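Local coordinates for protein glucosamine-6-phosphate deaminase (Bacillus subtilis, PDB 2BKX) that belongs to the glucosamine-6-phosphate isomerase/6-phosphogluconolactonase family, has a Rossmann-like alpha/beta fold and holds fructose-6-phosphate in its pocket, at residues L56-I61 and Q90-K95; I133-H138 and K200-A205; K149-V154 and G183-L188. All blocks are in the same frame, centred on the assembly; numbering follows the deposited sequence. Where two conformers were deposited one is given.

Contact 1: L56-I61 and Q90-K95; sequences LSFQNI and QHIDSK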
loop_
_atom_site.group_PDB
_atom_site.type_symbol
_atom_site.label_atom_id
_atom_site.label_comp_id
_atom_site.label_asym_id
_atom_site.label_seq_id
_atom_site.Cartn_x
_atom_site.Cartn_y
_atom_site.Cartn_z
ATOM N N LEU A 56 -6.093 13.629 -17.162
ATOM C CA LEU A 56 -6.742 12.949 -16.083
ATOM C C LEU A 56 -6.765 13.832 -14.847
ATOM O O LEU A 56 -5.723 14.289 -14.412
ATOM C CB LEU A 56 -5.965 11.642 -15.759
ATOM C CG LEU A 56 -6.461 10.827 -14.571
ATOM C CD1 LEU A 56 -7.865 10.283 -14.723
ATOM C CD2 LEU A 56 -5.460 9.700 -14.217
ATOM N N SER A 57 -7.952 14.050 -14.278
ATOM C CA SER A 57 -8.133 14.947 -13.116
ATOM C C SER A 57 -8.299 14.187 -11.806
ATOM O O SER A 57 -9.035 13.213 -11.710
ATOM C CB SER A 57 -9.363 15.822 -13.279
ATOM O OG SER A 57 -9.511 16.701 -12.144
ATOM N N PHE A 58 -7.673 14.700 -10.763
ATOM C CA PHE A 58 -7.755 14.158 -9.422
ATOM C C PHE A 58 -8.563 15.072 -8.485
ATOM O O PHE A 58 -8.529 14.945 -7.272
ATOM C CB PHE A 58 -6.324 13.929 -8.908
ATOM C CG PHE A 58 -5.459 13.016 -9.818
ATOM C CD1 PHE A 58 -4.822 13.515 -10.943
ATOM C CD2 PHE A 58 -5.229 11.684 -9.483
ATOM C CE1 PHE A 58 -4.027 12.671 -11.771
ATOM C CE2 PHE A 58 -4.449 10.848 -10.309
ATOM C CZ PHE A 58 -3.849 11.349 -11.437
ATOM N N GLN A 59 -9.319 16.012 -9.060
ATOM C CA GLN A 59 -9.938 17.063 -8.258
ATOM C C GLN A 59 -10.889 16.613 -7.157
ATOM O O GLN A 59 -11.016 17.274 -6.127
ATOM C CB GLN A 59 -10.635 18.105 -9.167
ATOM C CG GLN A 59 -9.632 18.984 -9.843
ATOM C CD GLN A 59 -10.190 20.208 -10.516
ATOM O OE1 GLN A 59 -11.368 20.568 -10.351
ATOM N NE2 GLN A 59 -9.325 20.886 -11.266
ATOM N N ASN A 60 -11.579 15.502 -7.363
ATOM C CA ASN A 60 -12.567 15.096 -6.382
ATOM C C ASN A 60 -12.210 13.827 -5.625
ATOM O O ASN A 60 -13.039 13.333 -4.840
ATOM C CB ASN A 60 -13.963 15.035 -7.008
ATOM C CG ASN A 60 -14.478 16.425 -7.308
ATOM O OD1 ASN A 60 -14.864 17.163 -6.393
ATOM N ND2 ASN A 60 -14.401 16.819 -8.557
ATOM N N ILE A 61 -10.976 13.368 -5.796
ATOM C CA ILE A 61 -10.552 12.140 -5.134
ATOM C C ILE A 61 -10.254 12.378 -3.668
ATOM O O ILE A 61 -9.933 13.494 -3.247
ATOM C CB ILE A 61 -9.334 11.429 -5.808
ATOM C CG1 ILE A 61 -7.984 12.120 -5.540
ATOM C CG2 ILE A 61 -9.595 11.172 -7.292
ATOM C CD1 ILE A 61 -6.776 11.246 -5.872
ATOM N N GLN A 90 2.150 16.392 -4.831
ATOM C CA GLN A 90 2.641 17.696 -5.358
ATOM C C GLN A 90 2.444 17.876 -6.865
ATOM O O GLN A 90 2.598 18.976 -7.379
ATOM C CB GLN A 90 4.110 17.922 -5.016
ATOM C CG GLN A 90 5.128 17.094 -5.825
ATOM C CD GLN A 90 6.585 17.516 -5.622
ATOM O OE1 GLN A 90 7.514 16.661 -5.525
ATOM N NE2 GLN A 90 6.807 18.821 -5.590
ATOM N N HIS A 91 2.144 16.789 -7.562
ATOM C CA HIS A 91 2.134 16.731 -9.005
ATOM C C HIS A 91 0.737 16.633 -9.591
ATOM O O HIS A 91 0.605 16.596 -10.815
ATOM C CB HIS A 91 2.960 15.504 -9.468
ATOM C CG HIS A 91 4.396 15.568 -9.102
ATOM N ND1 HIS A 91 5.231 16.572 -9.537
ATOM C CD2 HIS A 91 5.166 14.730 -8.360
ATOM C CE1 HIS A 91 6.445 16.371 -9.048
ATOM N NE2 HIS A 91 6.433 15.258 -8.333
ATOM N N ILE A 92 -0.300 16.612 -8.766
ATOM C CA ILE A 92 -1.666 16.419 -9.221
ATOM C C ILE A 92 -2.590 17.545 -8.745
ATOM O O ILE A 92 -2.220 18.338 -7.882
ATOM C CB ILE A 92 -2.231 15.033 -8.759
ATOM C CG1 ILE A 92 -2.288 14.929 -7.237
ATOM C CG2 ILE A 92 -1.379 13.903 -9.341
ATOM C CD1 ILE A 92 -2.938 13.646 -6.742
ATOM N N ASP A 93 -3.806 17.593 -9.288
ATOM C CA ASP A 93 -4.758 18.674 -9.011
ATOM C C ASP A 93 -5.806 18.241 -8.014
ATOM O O ASP A 93 -6.985 18.595 -8.117
ATOM C CB ASP A 93 -5.435 19.146 -10.329
ATOM C CG ASP A 93 -6.302 18.051 -11.002
ATOM O OD1 ASP A 93 -6.043 16.851 -10.788
ATOM O OD2 ASP A 93 -7.251 18.392 -11.756
ATOM N N SER A 94 -5.383 17.500 -6.996
ATOM C CA SER A 94 -6.284 17.084 -5.924
ATOM C C SER A 94 -6.580 18.217 -4.949
ATOM O O SER A 94 -5.940 19.259 -5.004
ATOM C CB SER A 94 -5.643 15.901 -5.201
ATOM O OG SER A 94 -4.432 16.304 -4.628
ATOM N N LYS A 95 -7.515 17.993 -4.032
ATOM C CA LYS A 95 -7.672 18.856 -2.855
ATOM C C LYS A 95 -6.790 18.296 -1.749
ATOM O O LYS A 95 -7.051 17.206 -1.224
ATOM C CB LYS A 95 -9.119 18.889 -2.368
ATOM C CG LYS A 95 -10.110 19.482 -3.356
ATOM C CD LYS A 95 -11.491 19.565 -2.703
ATOM C CE LYS A 95 -12.531 20.034 -3.705
ATOM N NZ LYS A 95 -12.826 19.000 -4.730
HETATM O O HOH W 1 -6.772 17.503 -14.968
HETATM O O HOH W 2 -9.355 15.895 -4.213
#
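The carboxylate of D93 is gripped through both oxygens by the turn at 57-59. OD2 takes two bonds from the protein. S57 OG donates to D93 OD2 at 2.8 Å on the syn side, and Q59 NE2 reaches D93 OD2 at 3.3 Å on the anti side, from the same face of the carboxylate. The second bond is bent, with 137° at the hydrogen. The other oxygen is held by backbone: F58 N to D93 OD1 is 2.7 Å and nearly straight, at 167°. D93 has its CG between the backbone N and the carbonyl carbon (chi1 64°), which turns the carboxylate back onto the turn. S57 OG also accepts from Q59 N, an ST turn.

The F58 ring stands nearly perpendicular to the carboxylate, and D93 OD1 lies at its edge, in plane. One ring face carries I92 CG2 in a CH-pi contact, 3.9 Å from the F58 ring centroid. H51 of helix 41-53 and I24 of helix 9-26 also touch F58.

K95 bends at its last torsion and NZ donates to Q59 O at 2.9 Å, from above the carbonyl plane. Its bond to N60 OD1 is weak. A water accepts from K95 N; it lies 2.7 Å from I61 O and can donate to it, among competing acceptors. S94 OG turns to H99 instead.

The contact joins two loops that each follow a helix and precede a strand. Three donors around one acid would probably favour its ionised form, and they fix its rotation beside the F58 ring.

Contact 2: I133-H138 and K200-A205; sequences IGRNGH and KSKAEA. With F6R (fructose -6-phosphate), chain C.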
loop_
_atom_site.group_PDB
_atom_site.type_symbol
_atom_site.label_atom_id
_atom_site.label_comp_id
_atom_site.label_asym_id
_atom_site.label_seq_id
_atom_site.Cartn_x
_atom_site.Cartn_y
_atom_site.Cartn_z
ATOM N N ILE A 133 3.767 -6.207 -1.073
ATOM C CA ILE A 133 3.924 -7.397 -0.236
ATOM C C ILE A 133 5.307 -7.397 0.367
ATOM O O ILE A 133 6.287 -7.122 -0.313
ATOM C CB ILE A 133 3.649 -8.707 -1.025
ATOM C CG1 ILE A 133 3.430 -9.880 -0.098
ATOM C CG2 ILE A 133 4.717 -9.001 -2.059
ATOM C CD1 ILE A 133 2.837 -11.121 -0.760
ATOM N N GLY A 134 5.380 -7.706 1.642
ATOM C CA GLY A 134 6.671 -7.856 2.265
ATOM C C GLY A 134 7.338 -9.133 1.818
ATOM O O GLY A 134 6.685 -10.081 1.344
ATOM N N ARG A 135 8.631 -9.214 2.096
ATOM C CA ARG A 135 9.363 -10.418 1.809
ATOM C C ARG A 135 8.766 -11.594 2.567
ATOM O O ARG A 135 8.854 -12.742 2.109
ATOM C CB ARG A 135 10.859 -10.255 2.167
ATOM C CG ARG A 135 11.584 -9.224 1.359
ATOM C CD ARG A 135 13.001 -8.997 1.918
ATOM N NE ARG A 135 13.667 -7.942 1.162
ATOM C CZ ARG A 135 14.891 -7.466 1.379
ATOM N NH1 ARG A 135 15.347 -6.495 0.600
ATOM N NH2 ARG A 135 15.665 -7.951 2.344
ATOM N N ASN A 136 8.168 -11.310 3.730
ATOM C CA ASN A 136 7.529 -12.275 4.588
ATOM C C ASN A 136 6.005 -12.372 4.423
ATOM O O ASN A 136 5.316 -12.953 5.256
ATOM C CB ASN A 136 7.826 -11.961 6.070
ATOM C CG ASN A 136 7.282 -10.619 6.508
ATOM O OD1 ASN A 136 6.648 -9.909 5.722
ATOM N ND2 ASN A 136 7.510 -10.268 7.766
ATOM N N GLY A 137 5.472 -11.769 3.365
ATOM C CA GLY A 137 4.046 -11.799 3.134
ATOM C C GLY A 137 3.221 -10.739 3.830
ATOM O O GLY A 137 2.005 -10.730 3.685
ATOM N N HIS A 138 3.865 -9.787 4.517
ATOM C CA HIS A 138 3.067 -8.740 5.131
ATOM C C HIS A 138 2.325 -7.930 4.094
ATOM O O HIS A 138 2.766 -7.777 2.966
ATOM C CB HIS A 138 3.849 -7.864 6.125
ATOM C CG HIS A 138 4.847 -6.900 5.560
ATOM N ND1 HIS A 138 6.074 -6.741 6.149
ATOM C CD2 HIS A 138 4.806 -6.012 4.548
ATOM C CE1 HIS A 138 6.753 -5.800 5.512
ATOM N NE2 HIS A 138 5.998 -5.332 4.541
ATOM N N LYS A 200 13.140 -10.030 -7.651
ATOM C CA LYS A 200 13.556 -11.320 -7.076
ATOM C C LYS A 200 13.362 -11.437 -5.568
ATOM O O LYS A 200 13.114 -12.540 -5.043
ATOM C CB LYS A 200 15.035 -11.538 -7.443
ATOM C CG LYS A 200 15.645 -12.824 -7.038
ATOM C CD LYS A 200 17.017 -12.972 -7.725
ATOM C CE LYS A 200 18.002 -13.768 -6.849
ATOM N NZ LYS A 200 19.400 -13.265 -7.053
ATOM N N SER A 201 13.437 -10.322 -4.847
ATOM C CA SER A 201 13.266 -10.369 -3.407
ATOM C C SER A 201 11.902 -10.844 -2.960
ATOM O O SER A 201 11.768 -11.241 -1.807
ATOM C CB SER A 201 13.565 -9.018 -2.771
ATOM O OG SER A 201 12.494 -8.105 -2.897
ATOM N N LYS A 202 10.910 -10.800 -3.863
ATOM C CA LYS A 202 9.548 -11.205 -3.562
ATOM C C LYS A 202 9.169 -12.576 -4.112
ATOM O O LYS A 202 8.014 -13.014 -3.963
ATOM C CB LYS A 202 8.561 -10.164 -4.115
ATOM C CG LYS A 202 8.853 -8.736 -3.666
ATOM C CD LYS A 202 8.914 -8.573 -2.146
ATOM C CE LYS A 202 9.174 -7.122 -1.737
ATOM N NZ LYS A 202 8.087 -6.163 -2.203
ATOM N N ALA A 203 10.105 -13.258 -4.782
ATOM C CA ALA A 203 9.760 -14.501 -5.449
ATOM C C ALA A 203 9.279 -15.584 -4.475
ATOM O O ALA A 203 8.373 -16.358 -4.801
ATOM C CB ALA A 203 10.918 -14.982 -6.314
ATOM N N GLU A 204 9.876 -15.662 -3.291
ATOM C CA GLU A 204 9.397 -16.632 -2.295
ATOM C C GLU A 204 7.994 -16.291 -1.792
ATOM O O GLU A 204 7.156 -17.188 -1.621
ATOM C CB GLU A 204 10.396 -16.766 -1.126
ATOM C CG GLU A 204 11.702 -17.419 -1.562
ATOM C CD GLU A 204 12.826 -17.337 -0.559
ATOM O OE1 GLU A 204 12.568 -17.315 0.668
ATOM O OE2 GLU A 204 13.980 -17.288 -1.022
ATOM N N ALA A 205 7.722 -14.996 -1.585
ATOM C CA ALA A 205 6.381 -14.576 -1.177
ATOM C C ALA A 205 5.348 -14.881 -2.266
ATOM O O ALA A 205 4.239 -15.313 -1.983
ATOM C CB ALA A 205 6.360 -13.142 -0.773
HETATM C C1 F6R C . 3.332 0.018 1.703
HETATM C C2 F6R C . 3.297 -1.098 2.728
HETATM C C3 F6R C . 4.270 -2.283 2.789
HETATM C C4 F6R C . 5.082 -2.486 1.494
HETATM C C5 F6R C . 6.023 -3.679 1.546
HETATM C C6 F6R C . 6.841 -3.806 0.266
HETATM O O1 F6R C . 2.577 1.169 2.131
HETATM O O2 F6R C . 2.391 -1.063 3.531
HETATM O O3 F6R C . 3.519 -3.471 2.968
HETATM O O4 F6R C . 4.167 -2.657 0.418
HETATM O O5 F6R C . 6.881 -3.630 2.679
HETATM O O6 F6R C . 7.720 -2.675 0.174
HETATM P P F6R C . 8.519 -2.422 -1.183
HETATM O O1P F6R C . 7.501 -2.015 -2.213
HETATM O O2P F6R C . 9.155 -3.738 -1.543
HETATM O O3P F6R C . 9.502 -1.331 -0.906
HETATM O O HOH W 3 9.797 -13.163 -0.707
HETATM O O HOH W 4 12.632 -6.403 -0.653
#
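The guanidinium of R135 has S201 CB lying obliquely to it, and R135 CG approaches S201 O at 3.8 Å. In the conformer given, R135 NE meets a water at the guanidinium edge that also bonds S201 OG. This bridge is doubtful, because the side chain has a second conformer. The H138 ring instead faces the ligand and packs within its own loop. One face lies against G134 CA, offset toward the rim. At its edge, in plane, is O5 of fructose-6-phosphate. H138 NE2 and F6R O5 are hydrogen-bonded at 2.7 Å, and either may be the donor. H138 ND1 is bound to E143, whose same oxygen also takes N136 ND2.

K202 carries the direct polar link. Its chain bends at chi2 (-56°) and again at chi4, which brings NZ back over the loop. There K202 NZ donates to I133 O at 2.8 Å, nearly along the C=O axis, and to phosphate oxygen O2P of the ligand at 2.7 Å. T36, G38, T39, D67, G140 and R167 also bind the ligand.

Beside this, A205 CB plugs the turn G134-G137. It lies 3.7 Å from G134 O and also meets R135 O. I133 CD1 packs on the same methyl at 4.1 Å. A second water accepts from A205 N and lies within hydrogen-bonding distance of R135 O and S201 O, which compete for its protons. The turn is of type I. G137 has positive phi (86°), a conformation that calls for glycine, and N136 OD1 accepts from H138 N in an Asx turn.

One ammonium thus ties a loop carbonyl to a phosphate. The pairing would probably hold K202 in its charged form and aim it at the anion. E143, bound to ND1, is placed to hold the H138 ring toward O5.

Contact 3: K149-V154 and G183-L188; sequences KSRTHV and GIQTIL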
loop_
_atom_site.group_PDB
_atom_site.type_symbol
_atom_site.label_atom_id
_atom_site.label_comp_id
_atom_site.label_asym_id
_atom_site.label_seq_id
_atom_site.Cartn_x
_atom_site.Cartn_y
_atom_site.Cartn_z
ATOM N N LYS A 149 -8.933 -10.241 11.472
ATOM C CA LYS A 149 -9.915 -9.277 11.946
ATOM C C LYS A 149 -9.287 -7.954 12.401
ATOM O O LYS A 149 -9.992 -7.036 12.853
ATOM C CB LYS A 149 -10.741 -9.864 13.096
ATOM C CG LYS A 149 -11.533 -11.067 12.675
ATOM C CD LYS A 149 -12.452 -11.602 13.773
ATOM C CE LYS A 149 -13.182 -12.856 13.282
ATOM N NZ LYS A 149 -14.334 -13.234 14.133
ATOM N N SER A 150 -7.963 -7.823 12.284
ATOM C CA SER A 150 -7.295 -6.633 12.770
ATOM C C SER A 150 -7.773 -5.367 12.082
ATOM O O SER A 150 -8.121 -5.373 10.895
ATOM C CB SER A 150 -5.790 -6.783 12.583
ATOM O OG SER A 150 -5.408 -7.030 11.257
ATOM N N ARG A 151 -7.761 -4.285 12.861
ATOM C CA ARG A 151 -8.107 -2.939 12.415
ATOM C C ARG A 151 -6.853 -2.061 12.525
ATOM O O ARG A 151 -5.776 -2.583 12.818
ATOM C CB ARG A 151 -9.267 -2.415 13.257
ATOM C CG ARG A 151 -10.554 -3.191 13.021
ATOM C CD ARG A 151 -11.243 -2.774 11.757
ATOM N NE ARG A 151 -12.508 -3.498 11.572
ATOM C CZ ARG A 151 -13.347 -3.238 10.618
ATOM N NH1 ARG A 151 -14.471 -3.962 10.509
ATOM N NH2 ARG A 151 -13.057 -2.305 9.733
ATOM N N THR A 152 -6.964 -0.761 12.250
ATOM C CA THR A 152 -5.777 0.072 12.250
ATOM C C THR A 152 -5.150 -0.012 13.644
ATOM O O THR A 152 -5.861 0.081 14.667
ATOM C CB THR A 152 -6.133 1.523 11.866
ATOM O OG1 THR A 152 -6.744 1.577 10.558
ATOM C CG2 THR A 152 -4.929 2.388 11.853
ATOM N N HIS A 153 -3.830 -0.197 13.714
ATOM C CA HIS A 153 -3.161 -0.445 14.982
ATOM C C HIS A 153 -1.683 -0.136 14.925
ATOM O O HIS A 153 -1.116 -0.027 13.836
ATOM C CB HIS A 153 -3.415 -1.877 15.477
ATOM C CG HIS A 153 -2.809 -2.966 14.641
ATOM N ND1 HIS A 153 -3.246 -3.275 13.380
ATOM C CD2 HIS A 153 -1.853 -3.873 14.939
ATOM C CE1 HIS A 153 -2.530 -4.286 12.904
ATOM N NE2 HIS A 153 -1.667 -4.659 13.827
ATOM N N VAL A 154 -1.100 -0.013 16.123
ATOM C CA VAL A 154 0.324 0.142 16.340
ATOM C C VAL A 154 0.986 -1.212 16.331
ATOM O O VAL A 154 0.532 -2.131 16.986
ATOM C CB VAL A 154 0.616 0.850 17.668
ATOM C CG1 VAL A 154 2.119 1.070 17.872
ATOM C CG2 VAL A 154 -0.086 2.190 17.688
ATOM N N GLY A 183 -5.378 -2.275 9.387
ATOM C CA GLY A 183 -5.372 -3.705 9.649
ATOM C C GLY A 183 -5.808 -4.529 8.460
ATOM O O GLY A 183 -6.186 -4.003 7.392
ATOM N N ILE A 184 -5.746 -5.836 8.633
ATOM C CA ILE A 184 -6.154 -6.722 7.572
ATOM C C ILE A 184 -7.643 -6.563 7.251
ATOM O O ILE A 184 -8.032 -6.556 6.078
ATOM C CB ILE A 184 -5.767 -8.175 7.861
ATOM C CG1 ILE A 184 -4.242 -8.301 7.969
ATOM C CG2 ILE A 184 -6.339 -9.129 6.820
ATOM C CD1 ILE A 184 -3.710 -9.636 8.337
ATOM N N GLN A 185 -8.488 -6.426 8.278
ATOM C CA GLN A 185 -9.891 -6.223 7.991
ATOM C C GLN A 185 -10.125 -4.866 7.321
ATOM O O GLN A 185 -10.977 -4.718 6.440
ATOM C CB GLN A 185 -10.748 -6.360 9.248
ATOM C CG GLN A 185 -12.210 -6.139 9.003
ATOM C CD GLN A 185 -12.819 -7.152 8.101
ATOM O OE1 GLN A 185 -12.940 -8.297 8.473
ATOM N NE2 GLN A 185 -13.245 -6.725 6.914
ATOM N N THR A 186 -9.356 -3.858 7.718
ATOM C CA THR A 186 -9.444 -2.547 7.073
ATOM C C THR A 186 -9.172 -2.665 5.557
ATOM O O THR A 186 -9.860 -2.079 4.703
ATOM C CB THR A 186 -8.420 -1.548 7.679
ATOM O OG1 THR A 186 -8.320 -1.731 9.098
ATOM C CG2 THR A 186 -8.824 -0.135 7.362
ATOM N N ILE A 187 -8.143 -3.441 5.231
ATOM C CA ILE A 187 -7.781 -3.690 3.821
ATOM C C ILE A 187 -8.866 -4.504 3.078
ATOM O O ILE A 187 -9.296 -4.158 1.964
ATOM C CB ILE A 187 -6.416 -4.385 3.765
ATOM C CG1 ILE A 187 -5.315 -3.424 4.248
ATOM C CG2 ILE A 187 -6.123 -5.003 2.361
ATOM C CD1 ILE A 187 -3.991 -4.110 4.555
ATOM N N LEU A 188 -9.354 -5.560 3.730
ATOM C CA LEU A 188 -10.344 -6.449 3.123
ATOM C C LEU A 188 -11.675 -5.761 2.878
ATOM O O LEU A 188 -12.454 -6.217 2.049
ATOM C CB LEU A 188 -10.574 -7.677 3.979
ATOM C CG LEU A 188 -9.460 -8.698 3.978
ATOM C CD1 LEU A 188 -9.745 -9.777 4.997
ATOM C CD2 LEU A 188 -9.223 -9.318 2.588
#
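The N-terminus of the short helix 184-188 is the element that the segment 149-154 closes over, with G183 at the N-cap position. S150 supplies the acceptors. S150 OG takes the bond of I184 N at 2.9 Å, with 161° at the hydrogen. S150 O takes Q185 N at 2.8 Å, in the carbonyl plane. Two amides of the helix's first turn are thereby satisfied from a distant part of the chain. S150 has chi1 57°, with OG between its own N and carbonyl carbon, and this brings the hydroxyl to the same helix end as the carbonyl. OG also bonds to S147 O.

G183 fits closely beneath this loop. Its CA approaches S150 O and R151 O, each at 3.4 Å, in CA-H...O contacts. With no side chain, G183 lets both carbonyl oxygens come this close. A weak bond runs from the N-cap G183 N to T186 OG1, three residues on.

R151 and Q185 run side by side, pointing the same way. Q185 CG lies over the centre of one face of the R151 guanidinium, 3.5 Å from R151 CZ. Q185 has CG anti to N (chi1 179°), which sets this carbon over the guanidinium face. E117 of helix 109-122 takes R151 NH2 in a salt bridge and also accepts from T152 OG1 and T186 OG1, so one carboxylate gathers both segments. H153 ND1 donates to R151 O at 2.7 Å, tilted from the ring plane, where strand 153-156 begins.

The contact ties the loop leading into strand 153-156 to the helix after strand 178-181. With a glycine at N-cap, S150 of another segment supplies the acceptors that an N-cap side chain usually gives: helix N-terminal capping by a tertiary contact.

Contact 2 is the buried one and the one that touches the ligand; contacts 1 and 3 are partly buried. Contact 1 lies apart, its centre about 32 Å from that of contact 2 and on the opposite side of the chain's centre. Contacts 2 and 3 are neighbours, their nearest atoms about 7 Å apart, and contact 3 is nested in the chain loop that contact 2 closes. No two contacts have segments on the same helix or strand, but 133-138 and 149-154 share the connection between strands 128-131 and 153-156. An acid collects donors in contact 1, a lysine meets phosphate in contact 2, and a serine caps a helix in contact 3.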